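Local coordinates for receptor-type adenylate cyclase GRESAG 4.1 (PDB 1FX2), which catalyses the conversion of ATP to cyclic AMP and diphosphate through this catalytic domain of a trypanosome receptor-type adenylyl cyclase, at residues A[14-20]-A[62-68]; A[78-83]-A[216-222]; A[85-90]-A[126-132]. All blocks are in the same frame, centred on the assembly; numbering follows the deposited sequence.

Contact 1: A[14-20]-A[62-68]; sequences TLIFTDI and DSFMIAS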
# COMPACT_ATOMS: atom_id res chain seq x y z
N THR A 14 0.22 11.56 14.11
CA THR A 14 -0.04 10.11 13.90
C THR A 14 -1.16 9.73 14.85
O THR A 14 -1.07 10.05 16.06
CB THR A 14 1.15 9.26 14.11
OG1 THR A 14 2.14 9.63 13.13
CG2 THR A 14 0.84 7.80 13.85
N LEU A 15 -2.28 9.23 14.29
CA LEU A 15 -3.42 8.80 15.13
C LEU A 15 -3.56 7.30 15.09
O LEU A 15 -3.37 6.67 14.07
CB LEU A 15 -4.74 9.39 14.67
CG LEU A 15 -4.73 10.93 14.73
CD1 LEU A 15 -5.98 11.50 14.02
CD2 LEU A 15 -4.63 11.39 16.21
N ILE A 16 -3.87 6.76 16.28
CA ILE A 16 -4.08 5.30 16.44
C ILE A 16 -5.47 5.16 17.01
O ILE A 16 -5.87 5.82 17.98
CB ILE A 16 -3.20 4.76 17.52
CG1 ILE A 16 -1.69 5.09 17.26
CG2 ILE A 16 -3.32 3.24 17.55
CD1 ILE A 16 -0.83 4.72 18.49
N PHE A 17 -6.30 4.33 16.37
CA PHE A 17 -7.61 3.95 16.90
C PHE A 17 -7.58 2.48 17.18
O PHE A 17 -6.96 1.69 16.47
CB PHE A 17 -8.77 4.22 15.87
CG PHE A 17 -9.13 5.66 15.79
CD1 PHE A 17 -8.38 6.54 15.03
CD2 PHE A 17 -10.20 6.14 16.52
CE1 PHE A 17 -8.68 7.92 14.97
CE2 PHE A 17 -10.51 7.54 16.45
CZ PHE A 17 -9.73 8.43 15.66
N THR A 18 -8.23 2.09 18.29
CA THR A 18 -8.29 0.68 18.69
C THR A 18 -9.70 0.34 19.08
O THR A 18 -10.49 1.17 19.59
CB THR A 18 -7.37 0.34 19.88
OG1 THR A 18 -7.95 0.85 21.10
CG2 THR A 18 -5.92 0.90 19.71
N ASP A 19 -10.02 -0.97 18.93
CA ASP A 19 -11.31 -1.51 19.41
C ASP A 19 -11.17 -2.94 19.71
O ASP A 19 -10.36 -3.69 19.06
CB ASP A 19 -12.47 -1.48 18.35
CG ASP A 19 -13.18 -0.17 18.29
OD1 ASP A 19 -12.83 0.72 17.47
OD2 ASP A 19 -14.13 0.01 19.04
N ILE A 20 -11.92 -3.41 20.70
CA ILE A 20 -12.00 -4.85 20.93
C ILE A 20 -12.96 -5.44 19.85
O ILE A 20 -14.07 -4.95 19.65
CB ILE A 20 -12.61 -5.15 22.30
CG1 ILE A 20 -11.61 -4.73 23.39
CG2 ILE A 20 -12.92 -6.70 22.42
CD1 ILE A 20 -12.28 -4.76 24.80
N ASP A 62 -14.70 0.60 24.79
CA ASP A 62 -13.35 0.10 24.75
C ASP A 62 -12.59 0.72 23.57
O ASP A 62 -11.45 0.28 23.33
CB ASP A 62 -13.32 -1.46 24.61
CG ASP A 62 -14.17 -1.99 23.41
OD1 ASP A 62 -15.33 -2.41 23.56
OD2 ASP A 62 -13.71 -1.86 22.22
N SER A 63 -13.12 1.69 22.90
CA SER A 63 -12.43 2.29 21.76
C SER A 63 -11.47 3.37 22.24
O SER A 63 -11.92 4.38 22.83
CB SER A 63 -13.43 2.92 20.84
OG SER A 63 -14.59 2.09 20.48
N PHE A 64 -10.19 3.26 21.90
CA PHE A 64 -9.19 4.32 22.21
C PHE A 64 -8.91 5.15 20.95
O PHE A 64 -8.90 4.62 19.82
CB PHE A 64 -7.82 3.75 22.69
CG PHE A 64 -7.75 3.50 24.15
CD1 PHE A 64 -8.29 2.35 24.67
CD2 PHE A 64 -7.11 4.39 25.00
CE1 PHE A 64 -8.19 2.12 26.03
CE2 PHE A 64 -7.01 4.18 26.32
CZ PHE A 64 -7.55 3.01 26.89
N MET A 65 -8.69 6.45 21.20
CA MET A 65 -8.14 7.37 20.14
C MET A 65 -6.89 7.91 20.79
O MET A 65 -6.94 8.59 21.83
CB MET A 65 -9.15 8.47 19.76
CG MET A 65 -8.51 9.40 18.70
SD MET A 65 -9.73 10.75 18.47
CE MET A 65 -8.82 11.88 17.37
N ILE A 66 -5.76 7.67 20.14
CA ILE A 66 -4.42 8.04 20.71
C ILE A 66 -3.65 8.87 19.66
O ILE A 66 -3.72 8.56 18.46
CB ILE A 66 -3.59 6.75 21.01
CG1 ILE A 66 -4.32 5.90 22.09
CG2 ILE A 66 -2.16 7.13 21.53
CD1 ILE A 66 -3.84 4.48 22.14
N ALA A 67 -3.00 9.97 20.11
CA ALA A 67 -2.21 10.79 19.16
C ALA A 67 -0.74 10.70 19.51
O ALA A 67 -0.36 10.51 20.65
CB ALA A 67 -2.68 12.28 19.23
N SER A 68 0.11 10.84 18.52
CA SER A 68 1.57 10.77 18.79
C SER A 68 2.30 11.82 17.90
O SER A 68 1.95 11.99 16.74
CB SER A 68 2.10 9.41 18.35
OG SER A 68 3.50 9.35 18.58
O HOH W 1 3.41 11.87 13.77
O HOH W 2 -9.46 -1.14 22.04
O HOH W 3 -11.32 3.56 18.35
O HOH W 4 -15.69 -1.96 20.30
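One face of the F17 ring has M65 CA above its rim, the M65 side chain meets the ring obliquely, and a water lies in plane at the ring edge. The two side chains run side by side: M65 is extended, with CG anti to its backbone N (chi1 178°), which brings CG to 3.4 Å from F17 CZ and lets SD make an oblique Met-aromatic contact 4.6 Å from the ring centroid. F234 meets F17 edge-to-face. The carboxylates are approached off their planes. S63 OG donates to D19 OD2 at 2.6 Å from above the D19 carboxylate, and I20 N reaches D62 OD2 at 2.8 Å from above the other. S23 OG binds the second oxygen of D62, and a water sits 2.8 Å from both D19 OD2 and D62 OD2. Backbone bonds at T14–S68, I16–I66 and T18–F64 set the antiparallel register. On the T14, I16 and T18 face, the I16 and I66 CB atoms meet at 4.0 Å, and T18 OG1 touches F64 CB. On the F17 face, L15 CD2 packs against A67 CB at 3.7 Å. Two acidic groups 3.7 Å apart, D19 OD2 to D62 OD2, with D19 at the end of strand 13-20 and D62 just before the neighbouring strand 63-68, are characteristic of the class III nucleotidyl cyclase fold, where they probably bind magnesium.

Contact 2: A[78-83]-A[216-222]; sequences AQELQL and LNTVPSR. With DTT (2,3-dihydroxy-1,4-dithiobutane), chain C.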
# COMPACT_ATOMS: atom_id res chain seq x y z
N ALA A 78 1.57 0.13 18.98
CA ALA A 78 0.63 -0.86 18.42
C ALA A 78 1.22 -2.24 18.43
O ALA A 78 0.52 -3.20 18.76
CB ALA A 78 0.24 -0.41 16.98
N GLN A 79 2.50 -2.36 18.11
CA GLN A 79 3.15 -3.65 18.17
C GLN A 79 3.14 -4.17 19.62
O GLN A 79 2.81 -5.37 19.86
CB GLN A 79 4.52 -3.50 17.59
CG GLN A 79 5.38 -4.71 17.65
CD GLN A 79 6.48 -4.55 16.60
OE1 GLN A 79 6.31 -4.95 15.45
NE2 GLN A 79 7.55 -3.89 16.96
N GLU A 80 3.48 -3.32 20.60
CA GLU A 80 3.51 -3.78 22.02
C GLU A 80 2.15 -4.04 22.61
O GLU A 80 1.93 -4.80 23.58
CB GLU A 80 4.29 -2.77 22.92
CG GLU A 80 5.76 -2.77 22.64
CD GLU A 80 6.43 -4.12 22.71
OE1 GLU A 80 6.06 -4.93 23.61
OE2 GLU A 80 7.36 -4.42 21.90
N LEU A 81 1.17 -3.44 22.00
CA LEU A 81 -0.21 -3.66 22.47
C LEU A 81 -0.51 -5.13 22.05
O LEU A 81 -0.95 -5.93 22.91
CB LEU A 81 -1.15 -2.68 21.76
CG LEU A 81 -2.62 -2.75 22.25
CD1 LEU A 81 -3.38 -1.48 21.78
CD2 LEU A 81 -3.40 -3.92 21.58
N GLN A 82 -0.27 -5.54 20.82
CA GLN A 82 -0.59 -6.90 20.44
C GLN A 82 0.19 -7.91 21.26
O GLN A 82 -0.38 -8.92 21.70
CB GLN A 82 -0.33 -7.11 18.95
CG GLN A 82 -1.21 -6.19 18.00
CD GLN A 82 -2.69 -6.55 18.10
OE1 GLN A 82 -3.04 -7.63 18.62
NE2 GLN A 82 -3.54 -5.60 17.79
N LEU A 83 1.50 -7.64 21.47
CA LEU A 83 2.34 -8.56 22.23
C LEU A 83 1.96 -8.61 23.73
O LEU A 83 1.79 -9.73 24.24
CB LEU A 83 3.81 -8.18 22.06
CG LEU A 83 4.27 -8.34 20.61
CD1 LEU A 83 5.60 -7.55 20.44
CD2 LEU A 83 4.54 -9.82 20.28
N LEU A 216 0.88 -4.38 9.73
CA LEU A 216 2.11 -4.44 10.58
C LEU A 216 2.16 -5.78 11.20
O LEU A 216 1.27 -6.12 12.02
CB LEU A 216 2.03 -3.30 11.66
CG LEU A 216 3.17 -3.34 12.69
CD1 LEU A 216 4.43 -2.77 11.98
CD2 LEU A 216 2.83 -2.35 13.77
N ASN A 217 3.25 -6.52 10.99
CA ASN A 217 3.30 -7.87 11.53
C ASN A 217 3.89 -7.69 12.93
O ASN A 217 4.99 -7.17 13.08
CB ASN A 217 4.14 -8.73 10.59
CG ASN A 217 3.47 -8.90 9.22
OD1 ASN A 217 4.06 -8.65 8.11
ND2 ASN A 217 2.23 -9.25 9.26
N THR A 218 3.17 -8.13 13.94
CA THR A 218 3.49 -7.93 15.38
C THR A 218 3.83 -9.32 15.95
O THR A 218 5.00 -9.69 16.13
CB THR A 218 2.32 -7.20 16.16
OG1 THR A 218 1.11 -7.97 16.15
CG2 THR A 218 1.99 -5.87 15.47
N VAL A 219 2.78 -10.05 16.31
CA VAL A 219 2.94 -11.46 16.76
C VAL A 219 3.36 -12.25 15.52
O VAL A 219 2.68 -12.40 14.48
CB VAL A 219 1.67 -11.93 17.28
CG1 VAL A 219 1.76 -13.42 17.63
CG2 VAL A 219 1.37 -11.13 18.49
N PRO A 220 4.54 -12.84 15.59
CA PRO A 220 5.00 -13.57 14.41
C PRO A 220 4.10 -14.80 13.97
O PRO A 220 3.63 -15.52 14.82
CB PRO A 220 6.43 -14.03 14.83
CG PRO A 220 6.75 -13.16 16.06
CD PRO A 220 5.46 -12.93 16.74
N SER A 221 3.85 -14.96 12.68
CA SER A 221 3.02 -16.01 12.05
C SER A 221 1.48 -15.91 12.26
O SER A 221 0.74 -16.81 11.93
CB SER A 221 3.40 -17.40 12.49
OG SER A 221 4.82 -17.47 12.39
N ARG A 222 1.06 -14.80 12.84
CA ARG A 222 -0.35 -14.62 12.96
C ARG A 222 -0.89 -14.22 11.59
O ARG A 222 -0.37 -13.25 10.95
CB ARG A 222 -0.53 -13.46 13.99
CG ARG A 222 -1.93 -13.23 14.36
CD ARG A 222 -2.02 -12.05 15.40
NE ARG A 222 -1.96 -12.49 16.81
CZ ARG A 222 -2.11 -11.64 17.79
NH1 ARG A 222 -2.32 -10.34 17.57
NH2 ARG A 222 -2.17 -12.10 19.07
S1 DTT C . -5.19 -8.35 20.09
C1 DTT C . -4.16 -8.67 21.49
C2 DTT C . -3.69 -9.95 20.98
O2 DTT C . -4.92 -10.79 22.61
C3 DTT C . -4.52 -11.06 21.34
O3 DTT C . -2.62 -9.99 20.91
C4 DTT C . -3.99 -12.35 21.32
S4 DTT C . -5.52 -12.95 20.84
O HOH W 5 7.01 -5.44 12.92
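T218, V219 and R222 of the loop after strand 211-216 face Q79, Q82 and L83 of helix 71-87, in the catalytic domain of a class III cyclase. V219 to R222 form a type II beta turn, which brings R222 back beside V219. Van der Waals packing comes first along the helix. T218 CG2 lies 3.7 Å from Q79 CA, the two side chains sliding past each other in opposite directions, and T218 OG1 comes to 3.3 Å from Q82 CB. With chi1 at 62°, T218 OG1 stands between its own backbone N and carbonyl carbon, and the methyl group is the branch laid against Q79. L83 CD2 meets V219 CG2 at 3.9 Å, and L216 CD2 adds a looser touch on Q79 CB. One water bridges the segments, donating to both Q79 OE1 and N217 O. Among the direct polar contacts, the Q82 amide and R222 guanidinium planes are nearly perpendicular. R222 NH1 approaches Q82 OE1, but the position of that oxygen is doubtful; Q82 NE2 is held by V134 O. The bound DTT, probably from the crystallisation liquor, occupies the pocket at this junction. It is modelled with poor geometry, so its bonds are less certain: its hydroxyl O3 appears to donate to Q82 O at 2.6 Å and, at the guanidinium edge, to accept from R222 NH2 at 2.8 Å. Protein groups fix the guanidinium from several sides: G174 O and L128 O accept from NH1 and NH2, W129 makes a cation-pi contact, and V219 CG2 sits 3.6 Å above the centre of the R222 guanidinium plane.

Contact 3: A[85-90]-A[126-132]; sequences FLHHDW and SRLWNGL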
# COMPACT_ATOMS: atom_id res chain seq x y z
N PHE A 85 -0.90 -7.98 25.11
CA PHE A 85 -2.18 -8.65 25.27
C PHE A 85 -2.02 -10.15 25.09
O PHE A 85 -2.66 -10.97 25.82
CB PHE A 85 -3.20 -8.11 24.25
CG PHE A 85 -3.92 -6.88 24.73
CD1 PHE A 85 -3.25 -5.74 25.11
CD2 PHE A 85 -5.34 -6.89 24.79
CE1 PHE A 85 -3.94 -4.57 25.52
CE2 PHE A 85 -6.03 -5.74 25.22
CZ PHE A 85 -5.30 -4.57 25.57
N LEU A 86 -1.17 -10.61 24.17
CA LEU A 86 -0.95 -12.04 23.96
C LEU A 86 -0.32 -12.65 25.23
O LEU A 86 -0.65 -13.76 25.67
CB LEU A 86 -0.00 -12.23 22.76
CG LEU A 86 0.52 -13.68 22.63
CD1 LEU A 86 -0.65 -14.64 22.12
CD2 LEU A 86 1.56 -13.63 21.44
N HIS A 87 0.56 -11.86 25.86
CA HIS A 87 1.28 -12.38 27.04
C HIS A 87 0.49 -12.34 28.33
O HIS A 87 0.73 -13.15 29.23
CB HIS A 87 2.56 -11.61 27.24
CG HIS A 87 3.48 -11.66 26.06
ND1 HIS A 87 4.42 -10.67 25.80
CD2 HIS A 87 3.52 -12.52 25.01
CE1 HIS A 87 5.00 -10.94 24.63
NE2 HIS A 87 4.49 -12.05 24.13
N HIS A 88 -0.52 -11.49 28.37
CA HIS A 88 -1.34 -11.33 29.57
C HIS A 88 -2.12 -12.60 29.96
O HIS A 88 -2.63 -13.26 29.14
CB HIS A 88 -2.35 -10.19 29.34
CG HIS A 88 -3.19 -9.85 30.51
ND1 HIS A 88 -2.68 -9.14 31.59
CD2 HIS A 88 -4.50 -10.07 30.76
CE1 HIS A 88 -3.68 -8.96 32.45
NE2 HIS A 88 -4.78 -9.51 31.98
N ASP A 89 -2.21 -12.85 31.27
CA ASP A 89 -3.01 -13.97 31.78
C ASP A 89 -4.41 -13.41 32.04
O ASP A 89 -4.69 -12.65 32.98
CB ASP A 89 -2.42 -14.48 33.07
CG ASP A 89 -3.23 -15.65 33.63
OD1 ASP A 89 -4.26 -16.05 33.04
OD2 ASP A 89 -2.81 -16.18 34.65
N TRP A 90 -5.31 -13.78 31.17
CA TRP A 90 -6.71 -13.34 31.24
C TRP A 90 -7.53 -14.12 32.25
O TRP A 90 -8.69 -13.75 32.49
CB TRP A 90 -7.37 -13.42 29.81
CG TRP A 90 -6.71 -12.51 28.81
CD1 TRP A 90 -5.69 -12.84 28.00
CD2 TRP A 90 -6.96 -11.12 28.64
NE1 TRP A 90 -5.24 -11.75 27.32
CE2 TRP A 90 -6.01 -10.65 27.68
CE3 TRP A 90 -7.89 -10.23 29.21
CZ2 TRP A 90 -5.96 -9.31 27.27
CZ3 TRP A 90 -7.83 -8.89 28.81
CH2 TRP A 90 -6.88 -8.45 27.85
N SER A 126 -2.01 -21.23 21.20
CA SER A 126 -1.57 -20.40 22.33
C SER A 126 -0.33 -19.57 22.06
O SER A 126 -0.15 -18.55 22.72
CB SER A 126 -1.35 -21.30 23.56
OG SER A 126 -0.31 -22.24 23.36
N ARG A 127 0.50 -19.93 21.07
CA ARG A 127 1.67 -19.11 20.80
C ARG A 127 1.30 -17.93 19.99
O ARG A 127 2.10 -17.00 19.86
CB ARG A 127 2.71 -19.88 19.93
CG ARG A 127 3.37 -20.99 20.64
CD ARG A 127 4.19 -21.82 19.55
NE ARG A 127 4.39 -23.16 20.05
CZ ARG A 127 4.11 -24.30 19.44
NH1 ARG A 127 3.60 -24.39 18.19
NH2 ARG A 127 4.28 -25.38 20.14
N LEU A 128 0.04 -17.92 19.46
CA LEU A 128 -0.37 -16.86 18.52
C LEU A 128 -1.56 -16.04 19.00
O LEU A 128 -1.66 -14.89 18.54
CB LEU A 128 -0.80 -17.49 17.15
CG LEU A 128 0.36 -18.23 16.50
CD1 LEU A 128 -0.18 -18.98 15.26
CD2 LEU A 128 1.43 -17.23 16.04
N TRP A 129 -2.40 -16.59 19.87
CA TRP A 129 -3.68 -15.94 20.21
C TRP A 129 -4.00 -16.23 21.63
O TRP A 129 -3.77 -17.32 22.17
CB TRP A 129 -4.83 -16.52 19.31
CG TRP A 129 -4.69 -16.20 17.82
CD1 TRP A 129 -4.19 -17.04 16.86
CD2 TRP A 129 -5.03 -14.98 17.19
NE1 TRP A 129 -4.14 -16.34 15.67
CE2 TRP A 129 -4.70 -15.08 15.84
CE3 TRP A 129 -5.64 -13.81 17.65
CZ2 TRP A 129 -5.02 -14.06 14.89
CZ3 TRP A 129 -5.92 -12.78 16.73
CH2 TRP A 129 -5.64 -12.94 15.38
N ASN A 130 -4.55 -15.19 22.28
CA ASN A 130 -4.94 -15.31 23.70
C ASN A 130 -5.70 -14.06 24.13
O ASN A 130 -5.15 -12.94 24.07
CB ASN A 130 -3.64 -15.35 24.58
CG ASN A 130 -3.91 -15.44 26.10
OD1 ASN A 130 -4.85 -16.07 26.56
ND2 ASN A 130 -3.04 -14.74 26.88
N GLY A 131 -6.92 -14.25 24.62
CA GLY A 131 -7.69 -13.17 25.18
C GLY A 131 -8.34 -12.22 24.21
O GLY A 131 -8.70 -12.60 23.10
N LEU A 132 -8.62 -10.99 24.68
CA LEU A 132 -9.31 -10.01 23.82
C LEU A 132 -8.52 -9.74 22.54
O LEU A 132 -7.29 -9.54 22.61
CB LEU A 132 -9.43 -8.68 24.63
CG LEU A 132 -10.29 -8.78 25.87
CD1 LEU A 132 -10.16 -7.40 26.57
CD2 LEU A 132 -11.78 -9.12 25.59
O HOH W 6 -4.83 -16.02 29.32
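N130 spends its side-chain amide on the C-terminal end of helix 71-87. ND2 donates to L86 O at 2.9 Å and 164°; the carbonyl lies close to the amide plane, although the donor stands above the plane of that carbonyl. A second, weak bond from ND2 reaches H88 O, just where the chain leaves helical geometry. A chi1 of 179° swings N130 CG away from its own backbone nitrogen and out toward these acceptors. Its OD1 takes a bond from a water that also accepts from W90 N, so both ends of the amide are engaged. Within 85-90, W90 NE1 donates to F85 O at 3.1 Å, which fixes the rotation of the indole. That ring is packed on both faces. G131 CA makes a CH-pi contact over the five-membered ring, 3.6 Å from its centroid, and L132 N lies over the same side; on the opposite face the edge of the H88 imidazole places CD2 over the centre. N130 ND2 sits at the indole edge, 3.4 Å from W90 CD1, the amide and ring planes being 75° apart. Lacking a side chain, G131 can bring its backbone this close to the indole. Farther out, L132 CD1 packs on W90 CZ3 at 3.6 Å, and L86 CD1 lies 3.5 Å from W129 N, against the last turn of helix 122-128. F85 directs its edge at L132 O. D96 binds G131 N, adding helix 94-109 to the junction. L86 O and F85 O at the helix end, and weakly H88 O just past it, accept from the N130 amide and the W90 indole N-H, while N130 O and L132 O meet the bound DTT, so residues 130-132 bind the end of helix 71-87 and line that pocket.

How the contacts relate
From the N terminus, strand 13-20 pairs with strand 63-68 after an excursion through helices 23-29 and 34-51 and strand 55-60; contact 1 closes that loop. The chain then enters helix 71-87, which serves both remaining contacts. Contact 2 opens at 78-83 and closes only at 216-222, spanning strands 134-141, 176-179, 196-202 and 211-216 of the main sheet. Contact 3 runs from 85-90 to 126-132, wholly within that span, and ties in helices 94-109 and 122-128. Contact 1 precedes both in series. T18 CG2 touches L81 CD1, and I20 CD1 touches L132 CD1, so strand 13-20 packs on helix 71-87 through T18 and on the 126-132 segment through I20. Contacts 2 and 3 meet where V219 CG1 packs on L86 CD2.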